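Local coordinates for protein of unknown function DUF574 (Streptomyces avermitilis, PDB 3GIW) that is of unknown function but binds S-adenosyl-L-homocysteine and is probably a methyltransferase with a Rossmann-type fold, at residues P104-D112 with P150-L158; L241-W252 with R263-A274. All blocks are in the same frame, centred on the assembly; numbering follows the deposited sequence. Where two conformers were deposited one is given.

Contact 1 of 2, residues P104-D112 with P150-L158; sequences PESRVVYVD and PELRDTLDL
Val109 sets one methyl, CG2, against Leu156, Thr155 and Leu152. With chi1 at 174°, CG1 is anti to the backbone N, which leaves CG2 as the branch that meets the other segment: it lies 3.7 Å from Leu156 CG and 3.8 Å from Thr155 CB, with Leu152 CG a little farther at 4.2 Å. The valine crosses both Leu156 and Thr155 at a slant. Thr155 turns CG2 to the strand, 3.9 Å from Val108 O, while its other branch, OG1, turns back to Glu151 O of its own turn, a short 2.5 Å bond with OG1 almost in line with the C=O. A valine in place of Thr155 would probably keep the packing on Val109 but leave Glu151 O without this hydroxyl and the turn less firmly tied.

Strand 107-112 belongs to the Rossmann-type sheet of the methyltransferase family, parallel between strands 81-85 and 132-137; residues 150-158 pack against one face of it. Asp112, at the far end of the strand, is one of the residues that bind S-adenosyl-L-homocysteine, which is absent from this model. On the same face Leu83 of strand 81-85 touches both Val109 and Leu152, and Ala134 of strand 132-137 touches Thr155.

Nearer the strand's start, Arg107 reaches out extended from CG to NE. Its CB rests 3.8 Å from Leu156 CD2, and CD passes 3.3 Å from Thr155 O, a buried carbonyl with no hydrogen-bond partner. In the conformer given, one of two, the guanidinium meets Asp157 CB at its edge, its plane 32° from that of the carboxylate. There Arg107 NH1 and Asp157 OD2 do not touch; a water bridges them, accepting from NH1 and donating to OD2, while Arg160 and Thr159 also hold this carboxylate.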
# COMPACT_ATOMS: atom_id res chain seq x y z
N PRO A 104 -15.52 -14.07 -7.66
CA PRO A 104 -14.43 -14.84 -8.29
C PRO A 104 -13.87 -14.29 -9.59
O PRO A 104 -12.71 -14.53 -9.90
CB PRO A 104 -15.05 -16.22 -8.53
CG PRO A 104 -16.19 -16.29 -7.65
CD PRO A 104 -16.69 -14.92 -7.37
N GLU A 105 -14.69 -13.53 -10.33
CA GLU A 105 -14.26 -12.97 -11.60
C GLU A 105 -13.34 -11.75 -11.47
O GLU A 105 -12.84 -11.22 -12.47
CB GLU A 105 -15.49 -12.64 -12.47
CG GLU A 105 -16.33 -11.43 -12.07
CD GLU A 105 -17.30 -11.67 -10.92
OE1 GLU A 105 -17.28 -12.76 -10.32
OE2 GLU A 105 -18.11 -10.72 -10.62
N SER A 106 -13.09 -11.31 -10.23
CA SER A 106 -12.23 -10.13 -10.01
C SER A 106 -10.82 -10.30 -10.63
O SER A 106 -10.27 -11.41 -10.71
CB SER A 106 -12.12 -9.74 -8.52
OG SER A 106 -13.40 -9.52 -7.91
N ARG A 107 -10.27 -9.17 -11.05
CA ARG A 107 -8.99 -9.08 -11.75
C ARG A 107 -8.05 -8.15 -10.97
O ARG A 107 -8.49 -7.08 -10.52
CB ARG A 107 -9.19 -8.51 -13.15
CG ARG A 107 -10.18 -9.27 -14.01
CD ARG A 107 -10.64 -8.42 -15.18
NE ARG A 107 -11.31 -9.23 -16.20
CZ ARG A 107 -11.90 -8.76 -17.30
NH1 ARG A 107 -11.92 -7.46 -17.56
NH2 ARG A 107 -12.46 -9.60 -18.15
N VAL A 108 -6.78 -8.54 -10.81
CA VAL A 108 -5.81 -7.74 -10.04
C VAL A 108 -4.47 -7.74 -10.75
O VAL A 108 -3.97 -8.79 -11.18
CB VAL A 108 -5.62 -8.30 -8.60
CG1 VAL A 108 -4.64 -7.46 -7.83
CG2 VAL A 108 -6.97 -8.42 -7.90
N VAL A 109 -3.91 -6.55 -10.91
CA VAL A 109 -2.53 -6.40 -11.36
C VAL A 109 -1.72 -5.87 -10.16
O VAL A 109 -2.04 -4.82 -9.61
CB VAL A 109 -2.36 -5.45 -12.55
CG1 VAL A 109 -0.89 -5.18 -12.91
CG2 VAL A 109 -3.11 -5.98 -13.76
N TYR A 110 -0.65 -6.59 -9.82
CA TYR A 110 0.28 -6.21 -8.77
C TYR A 110 1.57 -5.64 -9.36
O TYR A 110 2.05 -6.11 -10.42
CB TYR A 110 0.64 -7.45 -8.03
CG TYR A 110 -0.44 -8.13 -7.22
CD1 TYR A 110 -0.84 -7.62 -6.01
CD2 TYR A 110 -0.99 -9.34 -7.63
CE1 TYR A 110 -1.73 -8.31 -5.17
CE2 TYR A 110 -1.92 -10.04 -6.82
CZ TYR A 110 -2.29 -9.52 -5.57
OH TYR A 110 -3.15 -10.18 -4.71
N VAL A 111 2.16 -4.67 -8.68
CA VAL A 111 3.33 -3.97 -9.18
C VAL A 111 4.31 -3.70 -8.03
O VAL A 111 3.93 -3.24 -6.97
CB VAL A 111 2.93 -2.59 -9.79
CG1 VAL A 111 4.14 -1.89 -10.39
CG2 VAL A 111 1.79 -2.77 -10.83
N ASP A 112 5.59 -4.03 -8.21
CA ASP A 112 6.62 -3.62 -7.26
C ASP A 112 7.95 -3.45 -7.99
O ASP A 112 8.09 -3.91 -9.14
CB ASP A 112 6.77 -4.63 -6.08
CG ASP A 112 7.28 -3.99 -4.78
OD1 ASP A 112 8.49 -3.77 -4.60
OD2 ASP A 112 6.47 -3.72 -3.88
N PRO A 150 2.05 -5.06 -21.05
CA PRO A 150 1.14 -6.03 -21.65
C PRO A 150 0.43 -6.90 -20.60
O PRO A 150 -0.72 -7.31 -20.81
CB PRO A 150 2.04 -6.86 -22.58
CG PRO A 150 3.43 -6.57 -22.13
CD PRO A 150 3.45 -5.24 -21.49
N GLU A 151 1.10 -7.16 -19.47
CA GLU A 151 0.49 -7.95 -18.40
C GLU A 151 -0.73 -7.25 -17.85
O GLU A 151 -1.72 -7.90 -17.50
CB GLU A 151 1.49 -8.17 -17.25
CG GLU A 151 2.70 -9.02 -17.63
CD GLU A 151 3.91 -8.21 -18.12
OE1 GLU A 151 3.79 -7.02 -18.48
OE2 GLU A 151 5.00 -8.80 -18.15
N LEU A 152 -0.66 -5.93 -17.80
CA LEU A 152 -1.75 -5.11 -17.31
C LEU A 152 -2.87 -5.03 -18.33
O LEU A 152 -4.03 -5.26 -17.98
CB LEU A 152 -1.27 -3.70 -16.99
CG LEU A 152 -2.32 -2.79 -16.37
CD1 LEU A 152 -1.62 -1.81 -15.44
CD2 LEU A 152 -3.08 -2.05 -17.45
N ARG A 153 -2.50 -4.77 -19.58
CA ARG A 153 -3.52 -4.62 -20.64
C ARG A 153 -4.22 -5.91 -21.01
O ARG A 153 -5.33 -5.85 -21.53
CB ARG A 153 -2.92 -3.99 -21.90
CG ARG A 153 -2.57 -2.56 -21.72
CD ARG A 153 -3.82 -1.73 -21.48
NE ARG A 153 -3.48 -0.34 -21.27
CZ ARG A 153 -4.01 0.70 -21.91
NH1 ARG A 153 -4.99 0.56 -22.80
NH2 ARG A 153 -3.58 1.91 -21.60
N ASP A 154 -3.57 -7.05 -20.76
CA ASP A 154 -4.21 -8.36 -20.88
C ASP A 154 -5.03 -8.77 -19.70
O ASP A 154 -5.72 -9.80 -19.76
CB ASP A 154 -3.18 -9.46 -21.17
CG ASP A 154 -2.59 -9.36 -22.56
OD1 ASP A 154 -3.19 -8.68 -23.42
OD2 ASP A 154 -1.51 -9.97 -22.77
N THR A 155 -4.95 -8.00 -18.61
CA THR A 155 -5.62 -8.37 -17.39
C THR A 155 -6.80 -7.45 -17.11
O THR A 155 -7.90 -7.93 -16.88
CB THR A 155 -4.61 -8.40 -16.21
OG1 THR A 155 -3.56 -9.33 -16.54
CG2 THR A 155 -5.27 -8.86 -14.90
N LEU A 156 -6.58 -6.13 -17.12
CA LEU A 156 -7.59 -5.14 -16.82
C LEU A 156 -8.20 -4.53 -18.08
O LEU A 156 -7.53 -4.39 -19.12
CB LEU A 156 -7.00 -4.01 -15.98
CG LEU A 156 -6.29 -4.42 -14.69
CD1 LEU A 156 -5.79 -3.16 -13.95
CD2 LEU A 156 -7.19 -5.32 -13.82
N ASP A 157 -9.48 -4.17 -17.98
CA ASP A 157 -10.20 -3.41 -18.99
C ASP A 157 -10.31 -1.98 -18.49
O ASP A 157 -11.10 -1.68 -17.58
CB ASP A 157 -11.58 -4.04 -19.16
CG ASP A 157 -12.46 -3.31 -20.14
OD1 ASP A 157 -12.16 -2.17 -20.54
OD2 ASP A 157 -13.52 -3.90 -20.52
N LEU A 158 -9.52 -1.07 -19.03
CA LEU A 158 -9.50 0.30 -18.51
C LEU A 158 -10.67 1.18 -18.96
O LEU A 158 -10.71 2.39 -18.66
CB LEU A 158 -8.16 0.99 -18.83
CG LEU A 158 -6.90 0.27 -18.30
CD1 LEU A 158 -5.68 1.16 -18.59
CD2 LEU A 158 -7.04 -0.06 -16.80
O HOH W 1 -14.15 -6.41 -19.52

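Contact 2 of 2, residues L241-W252 with R263-A274; sequences LVEPGIVQVHKW and RDEDIAMYGAVA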
# COMPACT_ATOMS: atom_id res chain seq x y z
N LEU A 241 -14.46 11.53 -1.26
CA LEU A 241 -14.04 10.67 -0.15
C LEU A 241 -15.17 9.84 0.40
O LEU A 241 -16.28 10.36 0.63
CB LEU A 241 -13.41 11.48 1.01
CG LEU A 241 -11.97 11.94 0.78
CD1 LEU A 241 -11.63 13.17 1.66
CD2 LEU A 241 -10.96 10.83 1.01
N VAL A 242 -14.91 8.56 0.63
CA VAL A 242 -15.79 7.70 1.40
C VAL A 242 -15.69 8.09 2.88
O VAL A 242 -14.58 8.26 3.41
CB VAL A 242 -15.40 6.21 1.20
CG1 VAL A 242 -16.29 5.26 2.05
CG2 VAL A 242 -15.48 5.83 -0.29
N GLU A 243 -16.81 8.24 3.59
CA GLU A 243 -16.76 8.53 5.02
C GLU A 243 -16.01 7.39 5.71
O GLU A 243 -16.16 6.25 5.32
CB GLU A 243 -18.19 8.72 5.61
CG GLU A 243 -19.07 7.46 5.58
CD GLU A 243 -18.85 6.48 6.74
OE1 GLU A 243 -18.24 6.86 7.77
OE2 GLU A 243 -19.31 5.32 6.59
N PRO A 244 -15.22 7.70 6.74
CA PRO A 244 -15.06 8.95 7.47
C PRO A 244 -14.01 9.93 6.92
O PRO A 244 -13.58 10.84 7.63
CB PRO A 244 -14.65 8.47 8.86
CG PRO A 244 -13.82 7.25 8.58
CD PRO A 244 -14.45 6.60 7.38
N GLY A 245 -13.61 9.77 5.66
CA GLY A 245 -12.58 10.63 5.11
C GLY A 245 -11.16 10.14 5.38
O GLY A 245 -10.89 8.94 5.32
N ILE A 246 -10.27 11.08 5.59
CA ILE A 246 -8.85 10.77 5.80
C ILE A 246 -8.60 10.74 7.31
O ILE A 246 -8.67 11.78 7.98
CB ILE A 246 -7.91 11.81 5.12
CG1 ILE A 246 -8.22 11.95 3.62
CG2 ILE A 246 -6.44 11.47 5.35
CD1 ILE A 246 -7.59 13.22 2.96
N VAL A 247 -8.40 9.54 7.83
CA VAL A 247 -8.28 9.31 9.28
C VAL A 247 -7.19 8.32 9.60
O VAL A 247 -6.70 7.62 8.72
CB VAL A 247 -9.59 8.80 9.89
CG1 VAL A 247 -10.75 9.78 9.67
CG2 VAL A 247 -9.97 7.41 9.33
N GLN A 248 -6.73 8.28 10.85
CA GLN A 248 -5.78 7.24 11.21
C GLN A 248 -6.34 5.85 10.86
O GLN A 248 -7.51 5.60 11.05
CB GLN A 248 -5.39 7.31 12.68
CG GLN A 248 -4.49 8.50 13.03
CD GLN A 248 -4.08 8.38 14.50
OE1 GLN A 248 -4.89 8.59 15.41
NE2 GLN A 248 -2.82 7.97 14.73
N VAL A 249 -5.50 4.96 10.35
CA VAL A 249 -5.99 3.70 9.79
C VAL A 249 -6.83 2.88 10.74
O VAL A 249 -7.80 2.23 10.29
CB VAL A 249 -4.90 2.80 9.16
CG1 VAL A 249 -4.39 3.41 7.89
CG2 VAL A 249 -3.74 2.48 10.11
N HIS A 250 -6.54 2.89 12.04
CA HIS A 250 -7.30 2.07 12.99
C HIS A 250 -8.68 2.65 13.29
O HIS A 250 -9.50 2.01 13.95
CB HIS A 250 -6.50 1.86 14.27
CG HIS A 250 -6.30 3.11 15.06
ND1 HIS A 250 -5.73 4.25 14.52
CD2 HIS A 250 -6.55 3.39 16.36
CE1 HIS A 250 -5.66 5.18 15.46
NE2 HIS A 250 -6.14 4.68 16.59
N LYS A 251 -8.93 3.86 12.81
CA LYS A 251 -10.22 4.53 12.93
C LYS A 251 -11.09 4.48 11.65
O LYS A 251 -12.18 5.05 11.62
CB LYS A 251 -9.98 6.00 13.35
CG LYS A 251 -9.30 6.13 14.68
CD LYS A 251 -9.16 7.57 15.15
CE LYS A 251 -8.39 7.60 16.44
NZ LYS A 251 -8.41 8.95 17.09
N TRP A 252 -10.58 3.84 10.60
CA TRP A 252 -11.29 3.71 9.33
C TRP A 252 -12.10 2.40 9.31
O TRP A 252 -11.52 1.32 9.21
CB TRP A 252 -10.32 3.78 8.14
CG TRP A 252 -10.96 3.99 6.79
CD1 TRP A 252 -11.14 5.18 6.18
CD2 TRP A 252 -11.55 2.99 5.94
NE1 TRP A 252 -11.79 5.00 4.98
CE2 TRP A 252 -12.07 3.67 4.82
CE3 TRP A 252 -11.66 1.60 6.00
CZ2 TRP A 252 -12.73 3.00 3.76
CZ3 TRP A 252 -12.34 0.93 4.96
CH2 TRP A 252 -12.84 1.63 3.86
N ARG A 263 -3.26 3.10 21.08
CA ARG A 263 -3.29 4.52 21.34
C ARG A 263 -3.09 5.28 20.02
O ARG A 263 -2.48 4.73 19.10
CB ARG A 263 -2.15 4.86 22.32
CG ARG A 263 -2.20 4.06 23.60
CD ARG A 263 -0.97 4.33 24.45
NE ARG A 263 0.24 3.93 23.77
CZ ARG A 263 1.46 4.17 24.24
NH1 ARG A 263 1.64 4.76 25.40
NH2 ARG A 263 2.50 3.75 23.54
N ASP A 264 -3.51 6.54 19.92
CA ASP A 264 -3.29 7.29 18.69
C ASP A 264 -1.80 7.38 18.35
O ASP A 264 -1.45 7.33 17.18
CB ASP A 264 -3.94 8.67 18.72
CG ASP A 264 -5.47 8.63 18.76
OD1 ASP A 264 -6.10 7.56 18.69
OD2 ASP A 264 -5.97 9.76 18.81
N GLU A 265 -0.94 7.49 19.37
CA GLU A 265 0.48 7.64 19.13
C GLU A 265 1.11 6.37 18.55
O GLU A 265 2.21 6.42 18.04
CB GLU A 265 1.24 8.01 20.39
CG GLU A 265 1.18 7.02 21.55
CD GLU A 265 2.22 7.36 22.59
OE1 GLU A 265 3.42 7.01 22.33
OE2 GLU A 265 1.88 8.01 23.61
N ASP A 266 0.39 5.24 18.63
CA ASP A 266 0.90 3.94 18.13
C ASP A 266 0.66 3.71 16.63
O ASP A 266 1.02 2.66 16.12
CB ASP A 266 0.29 2.76 18.93
CG ASP A 266 0.59 2.83 20.41
OD1 ASP A 266 1.66 3.35 20.79
OD2 ASP A 266 -0.28 2.36 21.20
N ILE A 267 0.05 4.68 15.95
CA ILE A 267 -0.38 4.53 14.55
C ILE A 267 0.14 5.76 13.78
O ILE A 267 -0.21 6.89 14.13
CB ILE A 267 -1.95 4.42 14.46
CG1 ILE A 267 -2.46 3.19 15.20
CG2 ILE A 267 -2.43 4.44 12.97
CD1 ILE A 267 -1.99 1.85 14.62
N ALA A 268 0.92 5.54 12.74
CA ALA A 268 1.53 6.64 11.98
C ALA A 268 1.12 6.58 10.50
O ALA A 268 1.91 7.00 9.63
CB ALA A 268 3.09 6.65 12.13
N MSE A 269 -0.07 6.04 10.20
CA MSE A 269 -0.63 6.04 8.85
C MSE A 269 -1.99 6.66 8.87
O MSE A 269 -2.84 6.27 9.67
CB MSE A 269 -0.90 4.64 8.28
CG MSE A 269 0.20 3.84 7.89
SE MSE A 269 1.31 4.50 6.47
CE MSE A 269 2.22 2.83 6.37
N TYR A 270 -2.22 7.59 7.95
CA TYR A 270 -3.57 7.95 7.52
C TYR A 270 -4.05 6.96 6.47
O TYR A 270 -3.25 6.48 5.66
CB TYR A 270 -3.60 9.35 6.90
CG TYR A 270 -3.40 10.48 7.86
CD1 TYR A 270 -4.30 10.72 8.89
CD2 TYR A 270 -2.33 11.35 7.72
CE1 TYR A 270 -4.14 11.78 9.75
CE2 TYR A 270 -2.15 12.43 8.61
CZ TYR A 270 -3.06 12.62 9.62
OH TYR A 270 -2.95 13.68 10.53
N GLY A 271 -5.33 6.68 6.46
CA GLY A 271 -5.97 5.91 5.39
C GLY A 271 -7.18 6.62 4.83
O GLY A 271 -7.84 7.39 5.52
N ALA A 272 -7.41 6.40 3.53
CA ALA A 272 -8.54 7.01 2.85
C ALA A 272 -8.86 6.29 1.56
O ALA A 272 -7.98 5.69 0.92
CB ALA A 272 -8.24 8.51 2.53
N VAL A 273 -10.14 6.35 1.19
CA VAL A 273 -10.66 5.77 -0.05
C VAL A 273 -11.58 6.82 -0.66
O VAL A 273 -12.39 7.44 0.07
CB VAL A 273 -11.46 4.50 0.24
CG1 VAL A 273 -12.09 3.90 -1.05
CG2 VAL A 273 -10.58 3.46 0.94
N ALA A 274 -11.49 7.03 -1.98
CA ALA A 274 -12.29 8.04 -2.65
C ALA A 274 -12.66 7.61 -4.08
O ALA A 274 -11.88 6.96 -4.74
CB ALA A 274 -11.57 9.36 -2.71
O HOH W 2 -11.98 7.35 3.34
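Gln248 reaches from strand 240-248 to the turn that precedes strand 269-275. Its CB brushes Ile267 CG2 and Met269 O; beyond CG the chain runs extended, and CD carries the amide to the backbone of 264-267. There NE2 gives a hydrogen bond to Asp264 O (2.9 Å, 163° at the hydrogen), which lies in the amide plane, and a weak one to Ile267 O. OE1 ends 3.4 Å from Asp264 CG, the amide standing nearly perpendicular to the carboxylate. That carboxylate takes a salt bridge with weak hydrogen bonds from Lys251 NZ, while His250 offers one ring face to Ile267 CG1 in a CH-pi contact, 3.8 Å from the centroid.

Behind the glutamine the backbones pair antiparallel: Val247 and Gly271 form a hydrogen-bonded pair, and Val249 N reaches Met269 O. Farther along, Val242 N bonds to Val273 O, and a water accepts from Trp252 NE1 and Val273 N where the strand is broken.

Strand 240-248 is one of the two edge strands of the sheet; strand 269-275 lies between it and strand 195-201, with helix 55-75 against Val249, Ile267 and Met269, and helix 229-234 against Ile246.

Both contacts reach the same seven-stranded sheet but lie on opposite sides of the chain's centre, their own centres 27 Å apart and their nearest atoms about 13 Å apart. Contact 1 lays a helical turn and its following loop on an inner parallel strand, with no direct hydrogen bond: methyl packing inside, a water-bridged charge pair at the margin. Contact 2 joins neighbouring antiparallel strands at the sheet's edge through main-chain bonds and a glutamine amide, with a salt bridge toward the surface. Both are mostly buried. Met269 of contact 2 lies about 4 Å by side chain from Asn62 of the S-adenosyl-L-homocysteine site; contact 1 is farther off, though its strand ends at Asp112 of that site.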